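Local coordinates for protein extracellular ligand-binding receptor (Desulfohalobium retbaense DSM 5692, PDB 5ERE) that binds ketoleucine in a periplasmic-binding module and cytosine in a tandem-PAS sensor module, and probably serves as an extracellular receptor for signalling, at residues 106-110 against 258-262; 115-119 against 470-474; 307-311 against 323-327; 343-347 against 371-375; 419-424 against 436-441. All blocks are in the same frame, centred on the assembly; numbering follows the deposited sequence.

Contact 1 of 5, residues 106-110 against 258-262. With EDO (1,2-ethanediol), chain G.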
# COMPACT_ATOMS: atom_id res chain seq x y z
N ILE A 106 20.62 -7.99 -0.92
CA ILE A 106 19.28 -8.33 -1.26
C ILE A 106 18.49 -8.25 0.04
O ILE A 106 18.98 -8.65 1.07
CB ILE A 106 19.19 -9.75 -1.85
CG1 ILE A 106 19.79 -9.77 -3.27
CG2 ILE A 106 17.75 -10.29 -1.84
CD1 ILE A 106 18.94 -9.08 -4.33
N ARG A 107 17.27 -7.74 -0.03
CA ARG A 107 16.44 -7.61 1.16
C ARG A 107 15.08 -8.31 1.01
O ARG A 107 14.31 -8.00 0.10
CB ARG A 107 16.21 -6.15 1.49
CG ARG A 107 15.16 -6.01 2.56
CD ARG A 107 15.11 -4.64 3.14
NE ARG A 107 14.71 -3.61 2.20
CZ ARG A 107 14.19 -2.43 2.55
NH1 ARG A 107 13.98 -2.16 3.85
NH2 ARG A 107 13.86 -1.55 1.61
N LEU A 108 14.78 -9.20 1.95
CA LEU A 108 13.52 -9.92 1.93
C LEU A 108 12.39 -9.21 2.69
O LEU A 108 11.25 -9.61 2.57
CB LEU A 108 13.71 -11.32 2.53
CG LEU A 108 14.06 -12.41 1.52
CD1 LEU A 108 15.47 -12.30 1.19
CD2 LEU A 108 13.78 -13.81 2.12
N THR A 109 12.72 -8.15 3.42
CA THR A 109 11.72 -7.44 4.25
C THR A 109 11.17 -6.24 3.50
O THR A 109 11.93 -5.41 3.00
CB THR A 109 12.35 -6.98 5.58
OG1 THR A 109 13.11 -8.05 6.16
CG2 THR A 109 11.32 -6.42 6.57
N VAL A 110 9.85 -6.13 3.43
CA VAL A 110 9.21 -4.95 2.89
C VAL A 110 9.57 -3.73 3.75
O VAL A 110 9.56 -3.79 4.98
CB VAL A 110 7.68 -5.12 2.81
CG1 VAL A 110 6.98 -3.78 2.53
CG2 VAL A 110 7.31 -6.10 1.69
N GLU A 258 9.98 -15.84 6.72
CA GLU A 258 10.93 -15.13 5.90
C GLU A 258 12.27 -15.86 5.79
O GLU A 258 12.89 -15.89 4.73
CB GLU A 258 11.19 -13.72 6.47
CG GLU A 258 12.18 -12.91 5.64
CD GLU A 258 12.54 -11.54 6.29
OE1 GLU A 258 12.88 -11.53 7.51
OE2 GLU A 258 12.48 -10.52 5.57
N ALA A 259 12.75 -16.35 6.92
CA ALA A 259 14.04 -16.99 6.97
C ALA A 259 13.97 -18.33 6.20
O ALA A 259 14.92 -18.69 5.52
CB ALA A 259 14.48 -17.19 8.38
N TYR A 260 12.84 -19.02 6.27
CA TYR A 260 12.64 -20.24 5.51
C TYR A 260 12.72 -19.96 4.00
O TYR A 260 13.35 -20.72 3.26
CB TYR A 260 11.29 -20.91 5.86
CG TYR A 260 11.00 -22.13 5.04
CD1 TYR A 260 11.49 -23.38 5.43
CD2 TYR A 260 10.25 -22.06 3.86
CE1 TYR A 260 11.24 -24.53 4.66
CE2 TYR A 260 10.00 -23.21 3.09
CZ TYR A 260 10.49 -24.43 3.50
OH TYR A 260 10.23 -25.57 2.76
N ASP A 261 12.06 -18.90 3.51
CA ASP A 261 12.14 -18.60 2.08
C ASP A 261 13.54 -18.16 1.64
O ASP A 261 13.97 -18.44 0.50
CB ASP A 261 11.15 -17.53 1.65
CG ASP A 261 9.74 -18.07 1.50
OD1 ASP A 261 9.52 -19.27 1.76
OD2 ASP A 261 8.84 -17.26 1.13
N LEU A 262 14.26 -17.49 2.51
CA LEU A 262 15.65 -17.19 2.21
C LEU A 262 16.46 -18.46 2.00
O LEU A 262 17.23 -18.54 1.05
CB LEU A 262 16.30 -16.39 3.33
CG LEU A 262 17.83 -16.38 3.21
CD1 LEU A 262 18.21 -15.69 1.93
CD2 LEU A 262 18.39 -15.66 4.37
C1 EDO G . 12.52 2.10 3.14
O1 EDO G . 11.37 2.60 3.83
C2 EDO G . 13.59 1.88 4.18
O2 EDO G . 14.24 0.62 3.96

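Contact 2 of 5, residues 115-119 against 470-474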
# COMPACT_ATOMS: atom_id res chain seq x y z
N GLU A 115 5.06 -0.03 4.13
CA GLU A 115 4.20 -0.46 5.22
C GLU A 115 3.51 0.77 5.84
O GLU A 115 2.33 0.71 6.20
CB GLU A 115 4.98 -1.24 6.30
CG GLU A 115 4.07 -1.77 7.41
CD GLU A 115 4.77 -2.60 8.46
OE1 GLU A 115 6.01 -2.67 8.46
OE2 GLU A 115 4.07 -3.21 9.31
N GLN A 116 4.24 1.87 5.92
CA GLN A 116 3.70 3.15 6.44
C GLN A 116 2.53 3.71 5.60
O GLN A 116 1.51 4.14 6.14
CB GLN A 116 4.82 4.19 6.52
CG GLN A 116 4.46 5.39 7.38
CD GLN A 116 3.59 6.39 6.65
OE1 GLN A 116 3.81 6.68 5.46
NE2 GLN A 116 2.57 6.91 7.34
N GLU A 117 2.68 3.64 4.27
CA GLU A 117 1.61 4.02 3.33
C GLU A 117 0.32 3.25 3.58
O GLU A 117 -0.78 3.79 3.47
CB GLU A 117 2.05 3.77 1.89
CG GLU A 117 2.49 5.00 1.12
CD GLU A 117 3.49 4.68 0.01
OE1 GLU A 117 3.25 3.72 -0.80
OE2 GLU A 117 4.53 5.38 -0.02
N GLN A 118 0.44 1.97 3.92
CA GLN A 118 -0.74 1.17 4.19
C GLN A 118 -1.34 1.51 5.57
O GLN A 118 -2.55 1.68 5.70
CB GLN A 118 -0.41 -0.32 4.08
CG GLN A 118 0.04 -0.69 2.63
CD GLN A 118 0.16 -2.19 2.40
OE1 GLN A 118 1.27 -2.73 2.21
NE2 GLN A 118 -0.99 -2.86 2.40
N LEU A 119 -0.48 1.56 6.59
CA LEU A 119 -0.94 1.86 7.94
C LEU A 119 -1.66 3.22 7.99
O LEU A 119 -2.62 3.38 8.74
CB LEU A 119 0.25 1.84 8.91
CG LEU A 119 0.00 2.10 10.41
CD1 LEU A 119 -0.79 0.99 11.05
CD2 LEU A 119 1.32 2.27 11.15
N VAL A 470 -5.52 0.99 -3.69
CA VAL A 470 -5.38 -0.45 -3.48
C VAL A 470 -3.95 -0.97 -3.44
O VAL A 470 -3.72 -2.15 -3.20
CB VAL A 470 -6.14 -1.29 -4.57
CG1 VAL A 470 -7.60 -0.91 -4.60
CG2 VAL A 470 -5.55 -1.13 -5.93
N HIS A 471 -2.99 -0.07 -3.67
CA HIS A 471 -1.58 -0.41 -3.75
C HIS A 471 -1.11 -1.22 -2.51
O HIS A 471 -1.15 -0.75 -1.36
CB HIS A 471 -0.76 0.89 -3.93
CG HIS A 471 0.68 0.67 -4.24
ND1 HIS A 471 1.11 -0.28 -5.16
CD2 HIS A 471 1.80 1.25 -3.77
CE1 HIS A 471 2.42 -0.28 -5.21
NE2 HIS A 471 2.87 0.65 -4.38
N ASN A 472 -0.72 -2.47 -2.78
CA ASN A 472 -0.05 -3.41 -1.85
C ASN A 472 -1.02 -4.09 -0.88
O ASN A 472 -0.59 -4.85 -0.04
CB ASN A 472 1.11 -2.71 -1.10
CG ASN A 472 2.35 -2.54 -1.97
OD1 ASN A 472 2.68 -3.42 -2.75
ND2 ASN A 472 3.04 -1.41 -1.82
N PHE A 473 -2.32 -3.85 -1.04
CA PHE A 473 -3.34 -4.64 -0.36
C PHE A 473 -3.73 -5.77 -1.30
O PHE A 473 -3.79 -5.56 -2.51
CB PHE A 473 -4.57 -3.82 -0.01
CG PHE A 473 -4.36 -2.79 1.07
CD1 PHE A 473 -4.48 -3.14 2.39
CD2 PHE A 473 -4.02 -1.47 0.74
CE1 PHE A 473 -4.28 -2.20 3.41
CE2 PHE A 473 -3.83 -0.51 1.77
CZ PHE A 473 -3.97 -0.89 3.09
N PRO A 474 -4.03 -6.95 -0.74
CA PRO A 474 -4.47 -8.03 -1.65
C PRO A 474 -5.95 -7.94 -1.99
O PRO A 474 -6.74 -8.76 -1.58
CB PRO A 474 -4.16 -9.29 -0.84
CG PRO A 474 -4.50 -8.84 0.59
CD PRO A 474 -3.92 -7.41 0.65
O HOH W 1 2.27 0.79 0.14

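Contact 3 of 5, residues 307-311 against 323-327. With EDO (1,2-ethanediol), chain H.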
# COMPACT_ATOMS: atom_id res chain seq x y z
N PRO A 307 2.20 -8.32 -0.65
CA PRO A 307 1.13 -7.52 -0.03
C PRO A 307 1.02 -7.66 1.51
O PRO A 307 1.47 -8.65 2.09
CB PRO A 307 -0.14 -8.03 -0.72
CG PRO A 307 0.23 -9.44 -1.23
CD PRO A 307 1.67 -9.36 -1.58
N TYR A 308 0.47 -6.62 2.13
CA TYR A 308 0.19 -6.54 3.55
C TYR A 308 -1.32 -6.34 3.76
O TYR A 308 -2.05 -5.84 2.87
CB TYR A 308 0.93 -5.34 4.24
CG TYR A 308 2.36 -5.58 4.66
CD1 TYR A 308 3.27 -6.18 3.80
CD2 TYR A 308 2.81 -5.18 5.89
CE1 TYR A 308 4.58 -6.38 4.18
CE2 TYR A 308 4.10 -5.38 6.28
CZ TYR A 308 4.99 -6.00 5.40
OH TYR A 308 6.28 -6.22 5.76
N ILE A 309 -1.76 -6.72 4.96
CA ILE A 309 -3.13 -6.50 5.38
C ILE A 309 -3.14 -5.92 6.78
O ILE A 309 -2.13 -5.92 7.50
CB ILE A 309 -3.98 -7.76 5.41
CG1 ILE A 309 -3.24 -8.87 6.19
CG2 ILE A 309 -4.30 -8.18 4.02
CD1 ILE A 309 -4.13 -10.01 6.67
N PHE A 310 -4.31 -5.46 7.16
CA PHE A 310 -4.59 -5.18 8.57
C PHE A 310 -5.00 -6.41 9.34
O PHE A 310 -5.81 -7.23 8.88
CB PHE A 310 -5.65 -4.11 8.67
CG PHE A 310 -5.13 -2.75 8.36
CD1 PHE A 310 -4.40 -2.06 9.30
CD2 PHE A 310 -5.36 -2.17 7.12
CE1 PHE A 310 -3.90 -0.79 9.01
CE2 PHE A 310 -4.87 -0.91 6.83
CZ PHE A 310 -4.14 -0.22 7.78
N LYS A 311 -4.37 -6.55 10.50
CA LYS A 311 -4.70 -7.59 11.45
C LYS A 311 -5.03 -6.97 12.80
O LYS A 311 -4.76 -5.79 13.04
CB LYS A 311 -3.55 -8.58 11.56
CG LYS A 311 -3.38 -9.36 10.30
CD LYS A 311 -2.37 -10.47 10.43
CE LYS A 311 -2.96 -11.78 10.97
NZ LYS A 311 -1.87 -12.79 11.07
N PHE A 323 -12.55 -4.93 9.17
CA PHE A 323 -12.91 -3.56 8.85
C PHE A 323 -12.24 -3.00 7.59
O PHE A 323 -12.78 -2.11 6.95
CB PHE A 323 -12.60 -2.64 10.05
CG PHE A 323 -11.14 -2.38 10.28
CD1 PHE A 323 -10.44 -1.48 9.49
CD2 PHE A 323 -10.49 -2.97 11.35
CE1 PHE A 323 -9.10 -1.22 9.73
CE2 PHE A 323 -9.16 -2.71 11.60
CZ PHE A 323 -8.47 -1.83 10.78
N GLN A 324 -11.10 -3.55 7.22
CA GLN A 324 -10.31 -2.92 6.17
C GLN A 324 -10.95 -2.95 4.79
O GLN A 324 -10.65 -2.10 3.96
CB GLN A 324 -8.96 -3.57 6.08
CG GLN A 324 -9.00 -5.01 5.62
CD GLN A 324 -7.74 -5.68 6.02
OE1 GLN A 324 -6.66 -5.29 5.58
NE2 GLN A 324 -7.85 -6.65 6.92
N PHE A 325 -11.82 -3.92 4.53
CA PHE A 325 -12.33 -4.10 3.17
C PHE A 325 -13.41 -3.08 2.89
O PHE A 325 -13.34 -2.36 1.90
CB PHE A 325 -12.79 -5.56 2.96
CG PHE A 325 -11.68 -6.54 3.24
CD1 PHE A 325 -10.59 -6.60 2.40
CD2 PHE A 325 -11.69 -7.33 4.37
CE1 PHE A 325 -9.51 -7.44 2.68
CE2 PHE A 325 -10.63 -8.19 4.65
CZ PHE A 325 -9.54 -8.23 3.81
N PRO A 326 -14.40 -2.95 3.80
CA PRO A 326 -15.33 -1.84 3.60
C PRO A 326 -14.65 -0.50 3.74
O PRO A 326 -15.01 0.45 3.06
CB PRO A 326 -16.40 -2.05 4.69
CG PRO A 326 -15.81 -3.08 5.65
CD PRO A 326 -14.91 -3.93 4.77
N MSE A 327 -13.67 -0.39 4.63
CA MSE A 327 -12.91 0.86 4.73
C MSE A 327 -12.26 1.29 3.39
O MSE A 327 -12.36 2.43 2.93
CB MSE A 327 -11.81 0.67 5.75
CG MSE A 327 -11.04 1.95 6.03
SE MSE A 327 -9.41 1.60 7.00
CE MSE A 327 -8.44 0.63 5.60
C1 EDO H . -12.02 -6.73 13.00
O1 EDO H . -12.71 -5.81 12.15
C2 EDO H . -12.61 -8.14 12.96
O2 EDO H . -11.86 -8.97 13.85

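Contact 4 of 5, residues 343-347 against 371-375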
# COMPACT_ATOMS: atom_id res chain seq x y z
N MSE A 343 -15.04 18.85 -9.82
CA MSE A 343 -15.26 19.09 -11.23
C MSE A 343 -16.58 19.76 -11.48
O MSE A 343 -16.66 20.76 -12.19
CB MSE A 343 -15.23 17.79 -12.04
CG MSE A 343 -13.88 17.25 -12.35
SE MSE A 343 -14.09 15.42 -13.11
CE MSE A 343 -15.37 15.86 -14.22
N ASP A 344 -17.64 19.19 -10.90
CA ASP A 344 -18.97 19.76 -11.07
C ASP A 344 -19.03 21.26 -10.67
O ASP A 344 -19.58 22.10 -11.40
CB ASP A 344 -19.96 18.94 -10.23
CG ASP A 344 -21.38 19.21 -10.61
OD1 ASP A 344 -21.70 19.17 -11.82
OD2 ASP A 344 -22.18 19.45 -9.68
N ARG A 345 -18.48 21.59 -9.51
CA ARG A 345 -18.42 23.00 -9.10
C ARG A 345 -17.63 23.89 -10.08
O ARG A 345 -18.02 25.04 -10.36
CB ARG A 345 -17.78 23.12 -7.73
CG ARG A 345 -18.74 23.13 -6.60
CD ARG A 345 -18.02 23.56 -5.33
NE ARG A 345 -17.37 22.42 -4.68
CZ ARG A 345 -16.07 22.12 -4.77
NH1 ARG A 345 -15.23 22.86 -5.49
NH2 ARG A 345 -15.62 21.05 -4.12
N SER A 346 -16.51 23.38 -10.57
CA SER A 346 -15.67 24.21 -11.45
C SER A 346 -16.39 24.44 -12.77
O SER A 346 -16.33 25.51 -13.34
CB SER A 346 -14.31 23.56 -11.70
OG SER A 346 -14.45 22.39 -12.52
N VAL A 347 -17.05 23.41 -13.28
CA VAL A 347 -17.77 23.53 -14.55
C VAL A 347 -19.01 24.40 -14.39
O VAL A 347 -19.37 25.14 -15.29
CB VAL A 347 -18.18 22.11 -15.11
CG1 VAL A 347 -18.97 22.24 -16.37
CG2 VAL A 347 -16.94 21.31 -15.40
N LEU A 371 -10.36 26.70 -16.53
CA LEU A 371 -11.14 25.49 -16.15
C LEU A 371 -10.29 24.21 -16.24
O LEU A 371 -10.31 23.35 -15.35
CB LEU A 371 -12.37 25.36 -17.06
CG LEU A 371 -13.27 24.14 -16.78
CD1 LEU A 371 -13.89 24.19 -15.39
CD2 LEU A 371 -14.33 24.10 -17.83
N PHE A 372 -9.49 24.13 -17.28
CA PHE A 372 -8.59 23.01 -17.44
C PHE A 372 -7.53 22.96 -16.32
O PHE A 372 -7.26 21.88 -15.74
CB PHE A 372 -7.98 23.08 -18.84
CG PHE A 372 -7.01 21.99 -19.11
CD1 PHE A 372 -7.46 20.70 -19.36
CD2 PHE A 372 -5.65 22.23 -19.12
CE1 PHE A 372 -6.58 19.69 -19.54
CE2 PHE A 372 -4.75 21.20 -19.36
CZ PHE A 372 -5.20 19.95 -19.56
N ASN A 373 -6.96 24.11 -15.94
CA ASN A 373 -6.00 24.14 -14.84
C ASN A 373 -6.65 23.75 -13.50
O ASN A 373 -5.98 23.22 -12.62
CB ASN A 373 -5.37 25.54 -14.70
CG ASN A 373 -4.22 25.77 -15.65
OD1 ASN A 373 -3.91 24.94 -16.51
ND2 ASN A 373 -3.60 26.93 -15.52
N GLU A 374 -7.94 24.05 -13.36
CA GLU A 374 -8.72 23.72 -12.15
C GLU A 374 -9.07 22.24 -12.06
O GLU A 374 -9.54 21.76 -11.03
CB GLU A 374 -10.01 24.54 -12.12
CG GLU A 374 -9.75 26.02 -11.67
CD GLU A 374 -10.97 26.94 -11.82
OE1 GLU A 374 -11.87 26.65 -12.65
OE2 GLU A 374 -11.01 27.96 -11.10
N ASN A 375 -8.85 21.51 -13.14
CA ASN A 375 -9.25 20.09 -13.20
C ASN A 375 -8.07 19.19 -13.51
O ASN A 375 -7.74 18.93 -14.67
CB ASN A 375 -10.39 19.92 -14.20
CG ASN A 375 -11.71 20.38 -13.61
OD1 ASN A 375 -12.24 19.71 -12.74
ND2 ASN A 375 -12.22 21.55 -14.03
O HOH W 2 -14.32 27.29 -13.15

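Contact 5 of 5, residues 419-424 against 436-441. With CYT (6-aminopyrimidin-2(1H)-one), chain C.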
# COMPACT_ATOMS: atom_id res chain seq x y z
N HIS A 419 -31.90 20.85 -20.47
CA HIS A 419 -31.14 22.06 -20.14
C HIS A 419 -30.69 22.01 -18.67
O HIS A 419 -30.74 23.00 -17.95
CB HIS A 419 -31.96 23.33 -20.44
CG HIS A 419 -32.22 23.56 -21.90
ND1 HIS A 419 -32.94 24.64 -22.37
CD2 HIS A 419 -31.86 22.86 -23.00
CE1 HIS A 419 -33.00 24.60 -23.69
NE2 HIS A 419 -32.36 23.52 -24.10
N GLN A 420 -30.28 20.82 -18.25
CA GLN A 420 -29.64 20.62 -16.97
C GLN A 420 -28.33 19.87 -17.14
O GLN A 420 -28.15 19.17 -18.12
CB GLN A 420 -30.57 19.84 -16.03
CG GLN A 420 -31.68 20.72 -15.48
CD GLN A 420 -32.73 19.92 -14.78
OE1 GLN A 420 -33.04 18.79 -15.16
NE2 GLN A 420 -33.27 20.48 -13.72
N PRO A 421 -27.42 19.99 -16.15
CA PRO A 421 -26.11 19.34 -16.21
C PRO A 421 -26.22 17.84 -16.43
O PRO A 421 -27.19 17.23 -16.00
CB PRO A 421 -25.50 19.60 -14.84
CG PRO A 421 -26.28 20.73 -14.26
CD PRO A 421 -27.65 20.65 -14.85
N VAL A 422 -25.20 17.26 -17.04
CA VAL A 422 -25.15 15.81 -17.25
C VAL A 422 -23.74 15.28 -16.97
O VAL A 422 -22.73 16.03 -17.05
CB VAL A 422 -25.58 15.44 -18.68
CG1 VAL A 422 -27.05 15.82 -18.91
CG2 VAL A 422 -24.68 16.13 -19.74
N LEU A 423 -23.67 14.01 -16.60
CA LEU A 423 -22.42 13.26 -16.57
C LEU A 423 -22.62 12.13 -17.55
O LEU A 423 -23.61 11.41 -17.43
CB LEU A 423 -22.08 12.72 -15.16
CG LEU A 423 -20.74 11.96 -15.04
CD1 LEU A 423 -19.52 12.93 -15.22
CD2 LEU A 423 -20.62 11.22 -13.73
N SER A 424 -21.72 11.97 -18.52
CA SER A 424 -21.93 10.94 -19.54
C SER A 424 -21.62 9.54 -19.01
O SER A 424 -20.93 9.36 -18.01
CB SER A 424 -21.08 11.21 -20.80
OG SER A 424 -19.72 10.88 -20.58
N ILE A 436 -15.30 9.89 -20.14
CA ILE A 436 -16.47 10.40 -19.40
C ILE A 436 -16.43 11.94 -19.38
O ILE A 436 -15.40 12.53 -19.05
CB ILE A 436 -16.51 9.87 -17.94
CG1 ILE A 436 -16.74 8.35 -17.95
CG2 ILE A 436 -17.62 10.56 -17.13
CD1 ILE A 436 -16.43 7.69 -16.63
N ASP A 437 -17.55 12.53 -19.83
CA ASP A 437 -17.79 13.96 -20.04
C ASP A 437 -18.74 14.53 -18.98
O ASP A 437 -19.83 13.98 -18.77
CB ASP A 437 -18.40 14.14 -21.45
CG ASP A 437 -18.62 15.62 -21.83
OD1 ASP A 437 -17.94 16.50 -21.28
OD2 ASP A 437 -19.47 15.89 -22.70
N LEU A 438 -18.35 15.61 -18.31
CA LEU A 438 -19.25 16.34 -17.42
C LEU A 438 -19.59 17.67 -18.06
O LEU A 438 -18.68 18.46 -18.36
CB LEU A 438 -18.60 16.54 -16.04
CG LEU A 438 -19.32 17.42 -15.00
CD1 LEU A 438 -20.71 16.99 -14.73
CD2 LEU A 438 -18.52 17.39 -13.72
N GLU A 439 -20.88 17.91 -18.30
CA GLU A 439 -21.32 19.16 -18.95
C GLU A 439 -22.34 19.95 -18.17
O GLU A 439 -23.25 19.39 -17.55
CB GLU A 439 -21.91 18.87 -20.33
CG GLU A 439 -20.99 18.10 -21.28
CD GLU A 439 -20.84 18.74 -22.68
OE1 GLU A 439 -21.30 19.89 -22.91
OE2 GLU A 439 -20.22 18.09 -23.56
N HIS A 440 -22.20 21.26 -18.20
CA HIS A 440 -23.23 22.15 -17.69
C HIS A 440 -23.76 23.01 -18.82
O HIS A 440 -22.99 23.46 -19.68
CB HIS A 440 -22.70 23.04 -16.55
CG HIS A 440 -22.58 22.33 -15.24
ND1 HIS A 440 -23.30 22.71 -14.13
CD2 HIS A 440 -21.84 21.26 -14.87
CE1 HIS A 440 -22.98 21.91 -13.12
NE2 HIS A 440 -22.11 21.03 -13.54
N PRO A 441 -25.07 23.27 -18.81
CA PRO A 441 -25.64 24.20 -19.78
C PRO A 441 -25.24 25.63 -19.49
O PRO A 441 -24.97 26.01 -18.34
CB PRO A 441 -27.15 24.02 -19.61
CG PRO A 441 -27.31 23.64 -18.17
CD PRO A 441 -26.09 22.81 -17.84
N3 CYT C . -15.36 15.36 -26.58
C4 CYT C . -15.47 16.33 -25.68
N1 CYT C . -17.69 14.90 -26.34
C2 CYT C . -16.45 14.62 -26.94
O2 CYT C . -16.37 13.68 -27.76
N4 CYT C . -14.34 17.04 -25.38
C5 CYT C . -16.73 16.64 -25.05
C6 CYT C . -17.80 15.91 -25.41

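Contact 1 of 5, residues 106-110 against 258-262
Leu108 and Glu258 mark the nearest backbone approach, with 7.0 Å between Leu108 CA and Glu258 CA, where the chain leaving strand 106-107 passes a turn of helix 254-271. The two backbones exchange no hydrogen bond, and side chains alone bridge the gap. Leu108 aims its branched chain at the helix: its CD2 lies 3.8 Å from Leu262 CB and also nears the helix backbone at Glu258 O. A leucine suits this position because Val90 of the neighbouring strand 88-92 packs against it too. The polar link is a short bond from Thr109 OG1 to Glu258 OE2, 2.6 Å long, which reaches the carboxylate through its syn lone pair. Glu258 stands almost straight out from its helix, CG anti to the backbone N (chi1 -179°), and this extension carries the carboxylate to the threonine, whose side chain it crosses at roughly a right angle. The other oxygen, OE1, accepts from Gly93 N, while Thr109 OG1 also receives Ser94 N. With alanine at Glu258, the Thr109 hydroxyl and the Gly93 amide are likely to lose their buried carboxylate acceptor. Arg107 points the opposite way, pairing with Asp303 and donating from NH1 to a molecule of 1,2-ethanediol, probably left from the crystallisation liquor. Gly93 and Ser94 line the ketoleucine pocket, and the Thr109 side chain is about 5 Å from the ligand. The buried carboxylate thus grips two groups at once, as a second-shell residue consistent with holding the pocket loop in position.

Contact 2 of 5, residues 115-119 against 470-474
Gln118 sets the NE2 end of its amide on the ring face of Phe473, with NE2 3.3 Å above the ring plane and close to its centre. The amide stands nearly upright on the ring, their planes 81° apart, and the aliphatic part of the same side chain continues across the rim, Gln118 CB lying 3.7 Å from Phe473 CZ. Glutamine fits because it joins a greasy stem to a polar end: NE2 makes a weak bond of 3.2 Å to Asn472 O and a hydrogen bond to Tyr308 O, so backbone carbonyls supply acceptors for the buried NE2. Asn472 sits in the type II turn from Val470 to Phe473, where the third residue needs a positive phi (here 79°), a conformation asparagine tolerates well. Its CB rests 3.3 Å from Gln118 OE1. At the exposed side a water joins the segments, donating to Glu117 OE1 over 3.2 Å and accepting from Asn472 ND2 at 3.0 Å. The turn follows helix 461-470 and lies against strand 304-314, to which Asn472 is joined by backbone bonding with Tyr308, and on which Phe473 touches Phe310; helix 112-123 covers it from one side and turns another flank, Glu115 and Leu119, to Trp142 of helix 137-149.

Contact 3 of 5, residues 307-311 against 323-327
Near the start of the long helix 324-357, just after the hairpin of strands 304-314 and 317-320, Gln324 turns its amide to the main chain of Phe310. Phe310 N donates to Gln324 OE1 across 2.8 Å in a nearly straight bond (163°), and Gln324 NE2 returns one of 2.9 Å to Phe310 O. Both donors stand somewhat tilted from the carbonyl planes they meet. NE2 also reaches Ala321 O, so the amide is held at both ends and its rotation is fixed. Gln324 CG occupies the crowded position between backbone N and carbonyl carbon (chi1 66°), from which the extended chain runs to the strand. Glutamine is apt here, since one flat group supplies a donor and an acceptor. The contact belongs to the junction at which the last strands of the periplasmic-binding module pass into the helix leading to the sensor module. Around the polar pair the packing is apolar: the Phe310 and Phe323 rings meet obliquely, centroids 5.8 Å apart, and the CE methyl of Met327, present as selenomethionine, comes to 4.1 Å from Phe310 CE2. On its other flank Phe310 touches Leu119 of helix 112-123, while Phe325, whose ring face covers Gln324 CG, stacks on Tyr561.

Contact 4 of 5, residues 343-347 against 371-375
Ser346 and Asn375 carry the polar part of this helix-helix contact. Asn375 ND2 donates to Ser346 OG over 2.8 Å, almost straight at 167° and with the oxygen in the plane of the amide. The hydroxyl passes the chain on to Met343 O, also 2.8 Å away, one turn back in its own helix; its OG lies between backbone N and carbonyl carbon (chi1 70°), which turns it back toward that carbonyl oxygen. Asn375 ND2 spends its other hydrogen on Leu371 O, so both N-H groups are used and the side chain is fixed between the two helices. Serine and asparagine suit the place as short polar side chains that can hydrogen-bond across closely spaced helices. A water adds a second bridge, donating to Ser346 O and, at 2.6 Å from the water oxygen, to Glu374 OE1. Among the van der Waals contacts, Met343 CG, in a selenomethionine, lies only 3.0 Å from Asn375 OD1, a tight fit. Leu371 CD1 comes 3.4 Å from Ser346 OG and 4.2 Å from Val347 CG2. The contact thus pairs helix 324-357 with the end of helix 362-374, and both lie on the sensor-domain sheet: Met343 and Val347 touch strands 434-443 and 449-457, Leu371 strand 378-385.

Contact 5 of 5, residues 419-424 against 436-441
Pro421 sets its CB over the centre of the His440 ring face, 3.8 Å from the ring centroid and only 5° off the ring normal, with CG near ND1: a CH-pi contact made by a rigid ring on an aromatic face. Next to it, Pro421 CD meets Pro441 CD at 4.0 Å, so two prolines and a histidine close this end of the strand pair. His440 NE2 bonds to Asp344 of helix 324-357, which fixes the turn of the ring. Losing the imidazole to an alanine is likely to take from Pro421 CB and CG the aromatic face they pack on and to leave Asp344 without this partner.

The strands run antiparallel. Val422 and Glu439 form a hydrogen-bonded pair, Val422 N to Glu439 O and Glu439 N to Val422 O, both 2.9 Å; Leu423 and Leu438 form the non-hydrogen-bonded pair that follows. Ser424 N adds a bond to Asp437 O, and its side chain takes over where a carbonyl might serve, Asp437 N donating to Ser424 OG at 2.8 Å and a nearly linear 175°. Strand 434-443 belongs to the antiparallel sheet of the PAS-like (Cache) sensor domain. Leu423 CD1 packs 3.6 Å from Ile436 CG2 and 3.8 Å from Leu438 CB, on the face turned from Val422 and Glu439. Asp437 and Glu439 point into the cytosine pocket, with Asp437 OD2 3.2 Å from cytosine C6. The Asp437 carboxylate bonds to the pocket residue Ser454 and, behind it, to Gln411, while Ser452 backs Glu439, an arrangement consistent with positioning the two acids beside the base.

How the contacts relate
Contact 1 lies by the ketoleucine pocket, contacts 2 and 3 where that module meets the segments that follow it, and contacts 4 and 5 in the cytosine-binding sensor domain, with about 52 Å between the centres of contacts 1 and 5. Contacts 2 and 3 practically merge, their centres about 9 Å apart, and share Tyr308, whose N is 3.0 Å from Asn472 O. The same tyrosine reaches Val110 of contact 1, with Tyr308 OH 3.4 Å from Val110 CB. Helix 324-357 then links contacts 3 and 4, whose centres are about 33 Å apart. There Asp344 OD1 meets His440 NE2 at 2.6 Å, joining contact 4 to the strand that carries the pocket acids of contact 5.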